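Local coordinates for benzoylformate decarboxylase (Mycobacterium smegmatis, PDB 4Q9D), which is a four-chain enzyme of the thiamine pyrophosphate-dependent family, built of three alpha/beta domains and holding a magnesium ion in its C-terminal cofactor-binding domain, at residues V428-G433 with I454-L459; A443-A448 with A494-R499; C498-V503 with P522-V527. All blocks are in the same frame, centred on the assembly; numbering follows the deposited sequence.

Contact 1 of 3, residues V428-G433 with I454-L459; sequences VVATIG and IVFVVL
Val428-Gly433 and Ile454-Leu459 run side by side as central parallel strands of the C-terminal thiamine pyrophosphate-binding domain, an alpha/beta fold with strand order 2-1-3-4-6-5, in step from Val428 beside Ile454 to Gly433 beside Leu459. Five backbone hydrogen bonds sew them together, and donors and acceptors alternate as parallel pairing requires. Val428 O takes Val455 N at 2.9 Å, and Val455 O then receives Ala430 N. Ala430 O accepts Val457 N at 2.7 Å, almost in line with the carbonyl. Val457 O takes Ile432 N, and Ile432 O closes the series with Leu459 N at 3.0 Å, this donor lying 25° off the carbonyl plane. Several acceptors have a second, softer partner: Ile432 O also faces the CA-H of Val458 at 3.2 Å, and Val428 O that of Ile454. On the far side the backbones of Val429 and Thr431 bond strand 373-377, which leaves strand 428-433 bonded along both edges, and Phe456 of the second strand bonds strand 523-528 in the same way.

The single polar side chain, Thr431, is satisfied outside the pair. Its OG1 stands between the backbone N and the carbonyl carbon (chi1 63°) and hydrogen-bonds Tyr361 OH of helix 357-367, whose Leu364 also packs on Val429, Thr431 and Val457. The other face carries Val428, Ala430, Ile432, Ile454, Phe456 and Val458, with helix 408-421 and Phe437 of helix 434-439 against it. Here Ala430 CB reaches the Phe456 ring obliquely, 4.0 Å from Phe456 CD1, while one ring face holds Ile454 CG2 3.4 Å above its plane, displaced toward the rim.

Contact 2 of 3, residues A443-A448 with A494-R499; sequences AIWTAA and AGFGCR
Helix 443-449 meets the chain just where helix 489-495 ends, its backbone nearest at Trp445 and Phe496, with CA atoms 4.9 Å apart, and at Ala448 and Cys498. The contact across the segments is chiefly apolar. Phe496 points toward the helix, and Ile444 crosses it at about a right angle. The CG1 branch of Ile444, wedged between its own backbone N and carbonyl carbon (chi1 68°), lies 3.8 Å from Phe496 CB, and CD1 carries on to the CD2 side of the ring. Trp445 CB meets the other ortho carbon, Phe496 CD1, at 3.8 Å. Phe496 O comes obliquely to the indole, 3.5 Å from Trp445 CD1, and also faces the CA-H of Trp445. The indole itself reaches across the subunit interface: its NE1 hydrogen-bonds Pro485 O of the second subunit. Further along, Cys498 SG sits 3.5 Å from Ile444 O, a carbonyl already used within the helix by Ala448 N. Ala448 CB touches Gly497 O at 3.5 Å, leaving little room beside Gly497. The N of that glycine bonds back to Ala494 O, while its positive phi (94°) turns the chain out of the helix toward strand 499-502. This is a Schellman motif, the C-terminal cap of helix 489-495, packed against a neighbouring helix of the alpha/beta domain.

Contact 3 of 3, residues C498-V503 with P522-V527; sequences CRTATV and PTVLVV
Arg499 pairs with Thr523 where two parallel strands begin, and backbone hydrogen bonds hold them in step to Val503. Val524 N bonds Arg499 O, Val526 N bonds Ala501 O, and Val503 N bonds Val526 O, each at 2.9 Å. The entry is looser: Arg499 N reaches Pro522 O only weakly, and a water bridges the same two atoms. Two side chains add polar bonds. With chi1 at -168° the Thr500 hydroxyl is turned away from its own N, and OG1 donates to Val524 O at 2.8 Å, giving that carbonyl a second donor beside Ala501 N; OG1 also bonds Ser490 OG. The Arg499 chain bends at chi3 (75°) and turns its guanidinium across to the neighbouring strand, bringing NH1 to Thr523 OG1 at 2.9 Å, with the oxygen near the guanidinium plane. Apolar contacts finish the pair: Cys498 SG rests on Pro522 CG, and Val503 CG2 presses on Val527 CG2 at a tight 3.5 Å. The strands are the two ends of a beta-alpha-beta unit whose helix 506-518 packs on Arg499, Ala501, Thr523 and Leu525; helix 489-495 lies against Thr500, Val524 and Val526, and strand 454-460 adjoins strand 523-528.

How the contacts relate
Contacts 1 and 3 belong to one sheet, their centres 9 Å apart: strand 454-460 pairs with 428-433 in contact 1 and borders 523-528 of contact 3, where Phe456 is hydrogen-bonded through N to Thr523 O and through O to Leu525 N, both at 2.8 Å. Contact 2 packs against both: Ile444 CG2 comes 4.0 Å from Phe456 CE2, and Ala448 N lies 3.7 Å from Pro522 CG. Contacts 2 and 3 share Cys498, which touches in both. The magnesium site of Asp434, Asn461 and Glu463 lies just past contact 1: Asp434 follows Gly433, whose CA is about 5 Å from the ion, whereas the nearest side-chain atom of Val526 is about 10 Å from it.

Contact 1 of 3, residues V428-G433 with I454-L459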
ATOM      1  N   VAL B 428     -23.114 -31.716  11.018  1.00 28.75           N
ATOM      2  CA  VAL B 428     -21.985 -31.372  10.170  1.00 22.65           C
ATOM      3  C   VAL B 428     -20.967 -32.492  10.271  1.00 24.49           C
ATOM      4  O   VAL B 428     -20.527 -32.863  11.374  1.00 24.15           O
ATOM      5  CB  VAL B 428     -21.320 -30.039  10.589  1.00 22.94           C
ATOM      6  CG1 VAL B 428     -20.045 -29.790   9.732  1.00 18.99           C
ATOM      7  CG2 VAL B 428     -22.297 -28.905  10.418  1.00 22.66           C
ATOM      8  N   VAL B 429     -20.614 -33.042   9.118  1.00 21.22           N
ATOM      9  CA  VAL B 429     -19.592 -34.076   9.042  1.00 24.03           C
ATOM     10  C   VAL B 429     -18.389 -33.478   8.314  1.00 20.94           C
ATOM     11  O   VAL B 429     -18.483 -33.061   7.161  1.00 25.87           O
ATOM     12  CB  VAL B 429     -20.110 -35.305   8.278  1.00 27.44           C
ATOM     13  CG1 VAL B 429     -18.972 -36.356   8.086  1.00 21.15           C
ATOM     14  CG2 VAL B 429     -21.332 -35.882   9.010  1.00 24.11           C
ATOM     15  N   ALA B 430     -17.264 -33.427   9.005  1.00 22.22           N
ATOM     16  CA  ALA B 430     -16.072 -32.803   8.477  1.00 24.28           C
ATOM     17  C   ALA B 430     -15.029 -33.880   8.312  1.00 27.76           C
ATOM     18  O   ALA B 430     -14.654 -34.535   9.282  1.00 28.23           O
ATOM     19  CB  ALA B 430     -15.565 -31.677   9.452  1.00 20.01           C
ATOM     20  N   THR B 431     -14.561 -34.076   7.088  1.00 20.40           N
ATOM     21  CA  THR B 431     -13.504 -35.047   6.867  1.00 21.89           C
ATOM     22  C   THR B 431     -12.201 -34.286   6.647  1.00 25.00           C
ATOM     23  O   THR B 431     -12.046 -33.568   5.651  1.00 24.41           O
ATOM     24  CB  THR B 431     -13.828 -36.001   5.683  1.00 24.97           C
ATOM     25  OG1 THR B 431     -13.910 -35.240   4.475  1.00 26.31           O
ATOM     26  CG2 THR B 431     -15.181 -36.720   5.931  1.00 19.95           C
ATOM     27  N   ILE B 432     -11.269 -34.446   7.580  1.00 18.21           N
ATOM     28  CA  ILE B 432     -10.075 -33.599   7.641  1.00 22.53           C
ATOM     29  C   ILE B 432      -8.807 -34.454   7.681  1.00 24.84           C
ATOM     30  O   ILE B 432      -8.725 -35.403   8.474  1.00 27.44           O
ATOM     31  CB  ILE B 432     -10.102 -32.719   8.943  1.00 25.18           C
ATOM     32  CG1 ILE B 432     -11.475 -32.074   9.145  1.00 23.03           C
ATOM     33  CG2 ILE B 432      -9.037 -31.589   8.887  1.00 19.50           C
ATOM     34  CD1 ILE B 432     -11.788 -30.975   8.099  1.00 18.93           C
ATOM     35  N   GLY B 433      -7.813 -34.138   6.854  1.00 22.20           N
ATOM     36  CA  GLY B 433      -6.530 -34.838   6.946  1.00 18.65           C
ATOM     37  C   GLY B 433      -5.852 -34.544   8.298  1.00 23.86           C
ATOM     38  O   GLY B 433      -6.164 -33.538   8.946  1.00 21.97           O
ATOM     39  N   ILE B 454     -21.198 -31.770  15.547  1.00 22.21           N
ATOM     40  CA  ILE B 454     -20.183 -31.901  14.535  1.00 24.09           C
ATOM     41  C   ILE B 454     -19.418 -33.196  14.754  1.00 21.61           C
ATOM     42  O   ILE B 454     -18.957 -33.486  15.862  1.00 25.91           O
ATOM     43  CB  ILE B 454     -19.183 -30.735  14.569  1.00 23.87           C
ATOM     44  CG1 ILE B 454     -19.909 -29.381  14.509  1.00 23.19           C
ATOM     45  CG2 ILE B 454     -18.172 -30.887  13.420  1.00 17.86           C
ATOM     46  CD1 ILE B 454     -18.946 -28.223  14.720  1.00 22.64           C
ATOM     47  N   VAL B 455     -19.276 -33.966  13.688  1.00 24.24           N
ATOM     48  CA  VAL B 455     -18.460 -35.170  13.737  1.00 25.59           C
ATOM     49  C   VAL B 455     -17.233 -34.914  12.887  1.00 25.22           C
ATOM     50  O   VAL B 455     -17.336 -34.789  11.665  1.00 24.22           O
ATOM     51  CB  VAL B 455     -19.222 -36.411  13.184  1.00 25.10           C
ATOM     52  CG1 VAL B 455     -18.343 -37.642  13.295  1.00 24.59           C
ATOM     53  CG2 VAL B 455     -20.550 -36.608  13.938  1.00 27.32           C
ATOM     54  N   PHE B 456     -16.081 -34.792  13.535  1.00 24.42           N
ATOM     55  CA  PHE B 456     -14.821 -34.562  12.829  1.00 23.12           C
ATOM     56  C   PHE B 456     -14.226 -35.944  12.548  1.00 25.23           C
ATOM     57  O   PHE B 456     -13.886 -36.678  13.482  1.00 25.79           O
ATOM     58  CB  PHE B 456     -13.831 -33.763  13.719  1.00 19.68           C
ATOM     59  CG  PHE B 456     -14.304 -32.363  14.077  1.00 21.64           C
ATOM     60  CD1 PHE B 456     -14.167 -31.307  13.174  1.00 19.49           C
ATOM     61  CD2 PHE B 456     -14.890 -32.111  15.304  1.00 20.03           C
ATOM     62  CE1 PHE B 456     -14.597 -30.002  13.502  1.00 20.38           C
ATOM     63  CE2 PHE B 456     -15.332 -30.802  15.649  1.00 23.81           C
ATOM     64  CZ  PHE B 456     -15.193 -29.759  14.734  1.00 20.79           C
ATOM     65  N   VAL B 457     -14.095 -36.297  11.280  1.00 21.59           N
ATOM     66  CA  VAL B 457     -13.493 -37.563  10.915  1.00 23.12           C
ATOM     67  C   VAL B 457     -12.101 -37.275  10.395  1.00 18.71           C
ATOM     68  O   VAL B 457     -11.925 -36.711   9.314  1.00 20.85           O
ATOM     69  CB  VAL B 457     -14.294 -38.272   9.826  1.00 23.77           C
ATOM     70  CG1 VAL B 457     -13.568 -39.570   9.391  1.00 24.56           C
ATOM     71  CG2 VAL B 457     -15.689 -38.540  10.296  1.00 16.47           C
ATOM     72  N   VAL B 458     -11.106 -37.648  11.181  1.00 21.38           N
ATOM     73  CA  VAL B 458      -9.728 -37.291  10.877  1.00 21.29           C
ATOM     74  C   VAL B 458      -8.969 -38.472  10.281  1.00 24.70           C
ATOM     75  O   VAL B 458      -8.829 -39.516  10.907  1.00 24.28           O
ATOM     76  CB  VAL B 458      -9.005 -36.782  12.158  1.00 25.61           C
ATOM     77  CG1 VAL B 458      -7.537 -36.530  11.880  1.00 18.23           C
ATOM     78  CG2 VAL B 458      -9.692 -35.506  12.690  1.00 19.19           C
ATOM     79  N   LEU B 459      -8.469 -38.291   9.070  1.00 24.41           N
ATOM     80  CA  LEU B 459      -7.752 -39.355   8.378  1.00 30.63           C
ATOM     81  C   LEU B 459      -6.265 -39.303   8.693  1.00 26.62           C
ATOM     82  O   LEU B 459      -5.511 -38.482   8.153  1.00 28.49           O
ATOM     83  CB  LEU B 459      -8.014 -39.272   6.865  1.00 26.02           C
ATOM     84  CG  LEU B 459      -9.443 -39.584   6.385  1.00 33.63           C
ATOM     85  CD1 LEU B 459     -10.412 -38.500   6.718  1.00 33.33           C
ATOM     86  CD2 LEU B 459      -9.426 -39.792   4.867  1.00 45.21           C
TER

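Contact 2 of 3, residues A443-A448 with A494-R499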
ATOM      1  N   ALA B 443      -9.877 -24.865  17.476  1.00 22.93           N
ATOM      2  CA  ALA B 443     -11.284 -24.533  17.208  1.00 22.49           C
ATOM      3  C   ALA B 443     -12.226 -25.598  17.795  1.00 22.12           C
ATOM      4  O   ALA B 443     -13.370 -25.299  18.054  1.00 22.88           O
ATOM      5  CB  ALA B 443     -11.554 -24.362  15.712  1.00 19.54           C
ATOM      6  N   ILE B 444     -11.762 -26.843  17.970  1.00 20.37           N
ATOM      7  CA  ILE B 444     -12.679 -27.881  18.449  1.00 25.88           C
ATOM      8  C   ILE B 444     -13.137 -27.612  19.902  1.00 21.62           C
ATOM      9  O   ILE B 444     -14.180 -28.094  20.337  1.00 28.87           O
ATOM     10  CB  ILE B 444     -12.104 -29.307  18.292  1.00 21.67           C
ATOM     11  CG1 ILE B 444     -10.930 -29.534  19.223  1.00 16.75           C
ATOM     12  CG2 ILE B 444     -11.672 -29.561  16.842  1.00 17.57           C
ATOM     13  CD1 ILE B 444     -10.246 -30.898  18.956  1.00 23.72           C
ATOM     14  N   TRP B 445     -12.377 -26.790  20.620  1.00 20.98           N
ATOM     15  CA  TRP B 445     -12.738 -26.392  21.985  1.00 18.22           C
ATOM     16  C   TRP B 445     -14.032 -25.607  21.941  1.00 21.45           C
ATOM     17  O   TRP B 445     -14.905 -25.790  22.784  1.00 22.63           O
ATOM     18  CB  TRP B 445     -11.620 -25.539  22.617  1.00 19.65           C
ATOM     19  CG  TRP B 445     -11.929 -25.056  23.995  1.00 21.13           C
ATOM     20  CD1 TRP B 445     -11.813 -25.769  25.159  1.00 22.18           C
ATOM     21  CD2 TRP B 445     -12.378 -23.743  24.370  1.00 23.19           C
ATOM     22  NE1 TRP B 445     -12.178 -24.985  26.227  1.00 22.40           N
ATOM     23  CE2 TRP B 445     -12.526 -23.740  25.781  1.00 27.12           C
ATOM     24  CE3 TRP B 445     -12.692 -22.576  23.651  1.00 21.47           C
ATOM     25  CZ2 TRP B 445     -12.974 -22.610  26.498  1.00 20.18           C
ATOM     26  CZ3 TRP B 445     -13.124 -21.435  24.370  1.00 22.03           C
ATOM     27  CH2 TRP B 445     -13.258 -21.471  25.773  1.00 24.64           C
ATOM     28  N   THR B 446     -14.148 -24.713  20.964  1.00 20.91           N
ATOM     29  CA  THR B 446     -15.381 -23.947  20.787  1.00 21.55           C
ATOM     30  C   THR B 446     -16.554 -24.875  20.446  1.00 23.82           C
ATOM     31  O   THR B 446     -17.672 -24.666  20.919  1.00 23.54           O
ATOM     32  CB  THR B 446     -15.204 -22.874  19.681  1.00 20.02           C
ATOM     33  OG1 THR B 446     -14.106 -22.030  20.014  1.00 19.26           O
ATOM     34  CG2 THR B 446     -16.467 -22.010  19.521  1.00 16.90           C
ATOM     35  N   ALA B 447     -16.305 -25.901  19.628  1.00 22.62           N
ATOM     36  CA  ALA B 447     -17.356 -26.884  19.321  1.00 19.83           C
ATOM     37  C   ALA B 447     -17.842 -27.562  20.625  1.00 23.51           C
ATOM     38  O   ALA B 447     -19.041 -27.724  20.851  1.00 21.43           O
ATOM     39  CB  ALA B 447     -16.823 -27.957  18.314  1.00 18.20           C
ATOM     40  N   ALA B 448     -16.905 -27.943  21.487  1.00 20.84           N
ATOM     41  CA  ALA B 448     -17.282 -28.619  22.725  1.00 21.68           C
ATOM     42  C   ALA B 448     -17.987 -27.653  23.662  1.00 27.46           C
ATOM     43  O   ALA B 448     -19.024 -27.996  24.220  1.00 29.15           O
ATOM     44  CB  ALA B 448     -16.085 -29.245  23.399  1.00 21.80           C
ATOM     45  N   ALA B 494      -9.748 -34.931  23.348  1.00 23.48           N
ATOM     46  CA  ALA B 494     -10.315 -35.129  24.657  1.00 28.71           C
ATOM     47  C   ALA B 494      -9.854 -33.975  25.529  1.00 24.95           C
ATOM     48  O   ALA B 494     -10.626 -33.435  26.303  1.00 28.56           O
ATOM     49  CB  ALA B 494      -9.833 -36.492  25.246  1.00 21.59           C
ATOM     50  N   GLY B 495      -8.597 -33.578  25.377  1.00 24.38           N
ATOM     51  CA  GLY B 495      -8.072 -32.453  26.132  1.00 24.79           C
ATOM     52  C   GLY B 495      -8.836 -31.159  25.923  1.00 27.39           C
ATOM     53  O   GLY B 495      -8.980 -30.376  26.859  1.00 26.59           O
ATOM     54  N   PHE B 496      -9.306 -30.941  24.691  1.00 25.32           N
ATOM     55  CA  PHE B 496     -10.141 -29.786  24.327  1.00 25.83           C
ATOM     56  C   PHE B 496     -11.633 -29.985  24.610  1.00 24.45           C
ATOM     57  O   PHE B 496     -12.449 -29.124  24.257  1.00 24.67           O
ATOM     58  CB  PHE B 496      -9.946 -29.413  22.846  1.00 22.84           C
ATOM     59  CG  PHE B 496      -8.644 -28.687  22.573  1.00 20.85           C
ATOM     60  CD1 PHE B 496      -8.387 -27.448  23.164  1.00 22.60           C
ATOM     61  CD2 PHE B 496      -7.694 -29.227  21.722  1.00 21.94           C
ATOM     62  CE1 PHE B 496      -7.191 -26.766  22.913  1.00 23.75           C
ATOM     63  CE2 PHE B 496      -6.494 -28.548  21.457  1.00 18.78           C
ATOM     64  CZ  PHE B 496      -6.239 -27.326  22.054  1.00 22.87           C
ATOM     65  N   GLY B 497     -11.988 -31.109  25.231  1.00 26.24           N
ATOM     66  CA  GLY B 497     -13.362 -31.340  25.655  1.00 25.44           C
ATOM     67  C   GLY B 497     -14.262 -32.115  24.699  1.00 32.93           C
ATOM     68  O   GLY B 497     -15.460 -32.261  24.956  1.00 28.26           O
ATOM     69  N   CYS B 498     -13.711 -32.610  23.595  1.00 24.72           N
ATOM     70  CA  CYS B 498     -14.539 -33.332  22.633  1.00 28.39           C
ATOM     71  C   CYS B 498     -14.603 -34.809  22.993  1.00 28.03           C
ATOM     72  O   CYS B 498     -13.624 -35.347  23.509  1.00 25.72           O
ATOM     73  CB  CYS B 498     -13.944 -33.210  21.231  1.00 24.28           C
ATOM     74  SG  CYS B 498     -14.174 -31.558  20.541  1.00 26.70           S
ATOM     75  N   ARG B 499     -15.738 -35.451  22.707  1.00 25.51           N
ATOM     76  CA  ARG B 499     -15.802 -36.916  22.682  1.00 27.08           C
ATOM     77  C   ARG B 499     -14.818 -37.391  21.625  1.00 28.49           C
ATOM     78  O   ARG B 499     -14.559 -36.689  20.639  1.00 25.50           O
ATOM     79  CB  ARG B 499     -17.175 -37.407  22.249  1.00 26.00           C
ATOM     80  CG  ARG B 499     -18.334 -37.171  23.190  1.00 32.90           C
ATOM     81  CD  ARG B 499     -19.575 -37.839  22.560  1.00 38.11           C
ATOM     82  NE  ARG B 499     -19.477 -39.300  22.713  1.00 51.81           N
ATOM     83  CZ  ARG B 499     -19.307 -40.215  21.743  1.00 54.28           C
ATOM     84  NH1 ARG B 499     -19.255 -39.901  20.430  1.00 28.10           N
ATOM     85  NH2 ARG B 499     -19.214 -41.489  22.108  1.00 50.23           N
TER

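Contact 3 of 3, residues C498-V503 with P522-V527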
ATOM      1  N   CYS B 498     -13.711 -32.610  23.595  1.00 24.72           N
ATOM      2  CA  CYS B 498     -14.539 -33.332  22.633  1.00 28.39           C
ATOM      3  C   CYS B 498     -14.603 -34.809  22.993  1.00 28.03           C
ATOM      4  O   CYS B 498     -13.624 -35.347  23.509  1.00 25.72           O
ATOM      5  CB  CYS B 498     -13.944 -33.210  21.231  1.00 24.28           C
ATOM      6  SG  CYS B 498     -14.174 -31.558  20.541  1.00 26.70           S
ATOM      7  N   ARG B 499     -15.738 -35.451  22.707  1.00 25.51           N
ATOM      8  CA  ARG B 499     -15.802 -36.916  22.682  1.00 27.08           C
ATOM      9  C   ARG B 499     -14.818 -37.391  21.625  1.00 28.49           C
ATOM     10  O   ARG B 499     -14.559 -36.689  20.639  1.00 25.50           O
ATOM     11  CB  ARG B 499     -17.175 -37.407  22.249  1.00 26.00           C
ATOM     12  CG  ARG B 499     -18.334 -37.171  23.190  1.00 32.90           C
ATOM     13  CD  ARG B 499     -19.575 -37.839  22.560  1.00 38.11           C
ATOM     14  NE  ARG B 499     -19.477 -39.300  22.713  1.00 51.81           N
ATOM     15  CZ  ARG B 499     -19.307 -40.215  21.743  1.00 54.28           C
ATOM     16  NH1 ARG B 499     -19.255 -39.901  20.430  1.00 28.10           N
ATOM     17  NH2 ARG B 499     -19.214 -41.489  22.108  1.00 50.23           N
ATOM     18  N   THR B 500     -14.299 -38.597  21.781  1.00 27.38           N
ATOM     19  CA  THR B 500     -13.312 -39.068  20.827  1.00 26.98           C
ATOM     20  C   THR B 500     -13.171 -40.595  20.825  1.00 28.14           C
ATOM     21  O   THR B 500     -13.462 -41.240  21.805  1.00 31.29           O
ATOM     22  CB  THR B 500     -11.937 -38.399  21.100  1.00 27.60           C
ATOM     23  OG1 THR B 500     -11.061 -38.664  20.001  1.00 31.82           O
ATOM     24  CG2 THR B 500     -11.322 -38.948  22.356  1.00 27.12           C
ATOM     25  N   ALA B 501     -12.753 -41.155  19.694  1.00 29.75           N
ATOM     26  CA  ALA B 501     -12.300 -42.540  19.644  1.00 38.04           C
ATOM     27  C   ALA B 501     -11.270 -42.698  18.534  1.00 35.62           C
ATOM     28  O   ALA B 501     -11.233 -41.926  17.567  1.00 33.26           O
ATOM     29  CB  ALA B 501     -13.473 -43.527  19.463  1.00 27.59           C
ATOM     30  N   THR B 502     -10.398 -43.682  18.703  1.00 42.75           N
ATOM     31  CA  THR B 502      -9.467 -44.062  17.655  1.00 37.48           C
ATOM     32  C   THR B 502     -10.026 -45.368  17.085  1.00 42.42           C
ATOM     33  O   THR B 502     -10.132 -46.359  17.798  1.00 37.00           O
ATOM     34  CB  THR B 502      -8.055 -44.261  18.235  1.00 45.84           C
ATOM     35  OG1 THR B 502      -7.591 -43.014  18.779  1.00 40.29           O
ATOM     36  CG2 THR B 502      -7.066 -44.795  17.162  1.00 37.80           C
ATOM     37  N   VAL B 503     -10.418 -45.363  15.817  1.00 36.71           N
ATOM     38  CA  VAL B 503     -11.104 -46.517  15.268  1.00 36.10           C
ATOM     39  C   VAL B 503     -10.105 -47.585  14.782  1.00 34.30           C
ATOM     40  O   VAL B 503      -9.022 -47.260  14.262  1.00 33.13           O
ATOM     41  CB  VAL B 503     -12.129 -46.106  14.190  1.00 39.54           C
ATOM     42  CG1 VAL B 503     -12.974 -44.921  14.692  1.00 31.92           C
ATOM     43  CG2 VAL B 503     -11.454 -45.750  12.924  1.00 39.18           C
ATOM     44  N   PRO B 522     -19.740 -32.486  19.949  1.00 30.82           N
ATOM     45  CA  PRO B 522     -18.905 -32.931  18.834  1.00 24.92           C
ATOM     46  C   PRO B 522     -18.100 -34.161  19.204  1.00 25.39           C
ATOM     47  O   PRO B 522     -17.772 -34.389  20.370  1.00 25.69           O
ATOM     48  CB  PRO B 522     -17.939 -31.748  18.646  1.00 20.50           C
ATOM     49  CG  PRO B 522     -17.797 -31.198  20.038  1.00 25.03           C
ATOM     50  CD  PRO B 522     -19.184 -31.308  20.640  1.00 22.82           C
ATOM     51  N   THR B 523     -17.731 -34.928  18.191  1.00 22.80           N
ATOM     52  CA  THR B 523     -16.836 -36.063  18.377  1.00 24.99           C
ATOM     53  C   THR B 523     -15.724 -35.961  17.345  1.00 26.19           C
ATOM     54  O   THR B 523     -15.964 -35.577  16.195  1.00 25.20           O
ATOM     55  CB  THR B 523     -17.587 -37.406  18.125  1.00 25.73           C
ATOM     56  OG1 THR B 523     -18.718 -37.489  18.991  1.00 24.44           O
ATOM     57  CG2 THR B 523     -16.670 -38.606  18.342  1.00 24.13           C
ATOM     58  N   VAL B 524     -14.518 -36.298  17.774  1.00 24.32           N
ATOM     59  CA  VAL B 524     -13.372 -36.441  16.901  1.00 19.00           C
ATOM     60  C   VAL B 524     -13.045 -37.941  16.746  1.00 25.01           C
ATOM     61  O   VAL B 524     -12.646 -38.611  17.697  1.00 26.42           O
ATOM     62  CB  VAL B 524     -12.157 -35.674  17.451  1.00 24.01           C
ATOM     63  CG1 VAL B 524     -10.922 -35.878  16.550  1.00 17.00           C
ATOM     64  CG2 VAL B 524     -12.502 -34.150  17.620  1.00 22.00           C
ATOM     65  N   LEU B 525     -13.247 -38.469  15.546  1.00 25.09           N
ATOM     66  CA  LEU B 525     -12.946 -39.873  15.276  1.00 28.26           C
ATOM     67  C   LEU B 525     -11.649 -39.912  14.485  1.00 22.99           C
ATOM     68  O   LEU B 525     -11.555 -39.356  13.391  1.00 23.53           O
ATOM     69  CB  LEU B 525     -14.088 -40.547  14.499  1.00 25.77           C
ATOM     70  CG  LEU B 525     -15.439 -40.595  15.225  1.00 27.19           C
ATOM     71  CD1 LEU B 525     -16.521 -41.225  14.331  1.00 25.34           C
ATOM     72  CD2 LEU B 525     -15.355 -41.306  16.568  1.00 24.73           C
ATOM     73  N   VAL B 526     -10.640 -40.536  15.061  1.00 24.87           N
ATOM     74  CA  VAL B 526      -9.354 -40.630  14.420  1.00 22.13           C
ATOM     75  C   VAL B 526      -9.262 -41.995  13.717  1.00 31.89           C
ATOM     76  O   VAL B 526      -9.353 -43.034  14.364  1.00 32.80           O
ATOM     77  CB  VAL B 526      -8.219 -40.415  15.450  1.00 25.24           C
ATOM     78  CG1 VAL B 526      -6.880 -40.367  14.737  1.00 24.89           C
ATOM     79  CG2 VAL B 526      -8.458 -39.084  16.237  1.00 19.33           C
ATOM     80  N   VAL B 527      -9.107 -41.975  12.391  1.00 29.79           N
ATOM     81  CA  VAL B 527      -9.127 -43.179  11.587  1.00 24.63           C
ATOM     82  C   VAL B 527      -7.758 -43.420  10.941  1.00 28.74           C
ATOM     83  O   VAL B 527      -7.342 -42.695  10.038  1.00 27.83           O
ATOM     84  CB  VAL B 527     -10.199 -43.102  10.494  1.00 29.86           C
ATOM     85  CG1 VAL B 527     -10.250 -44.424   9.707  1.00 33.30           C
ATOM     86  CG2 VAL B 527     -11.587 -42.775  11.096  1.00 28.28           C
TER
HETATM   87  O   HOH W   1     -18.563 -33.919  22.975  1.00 39.45           O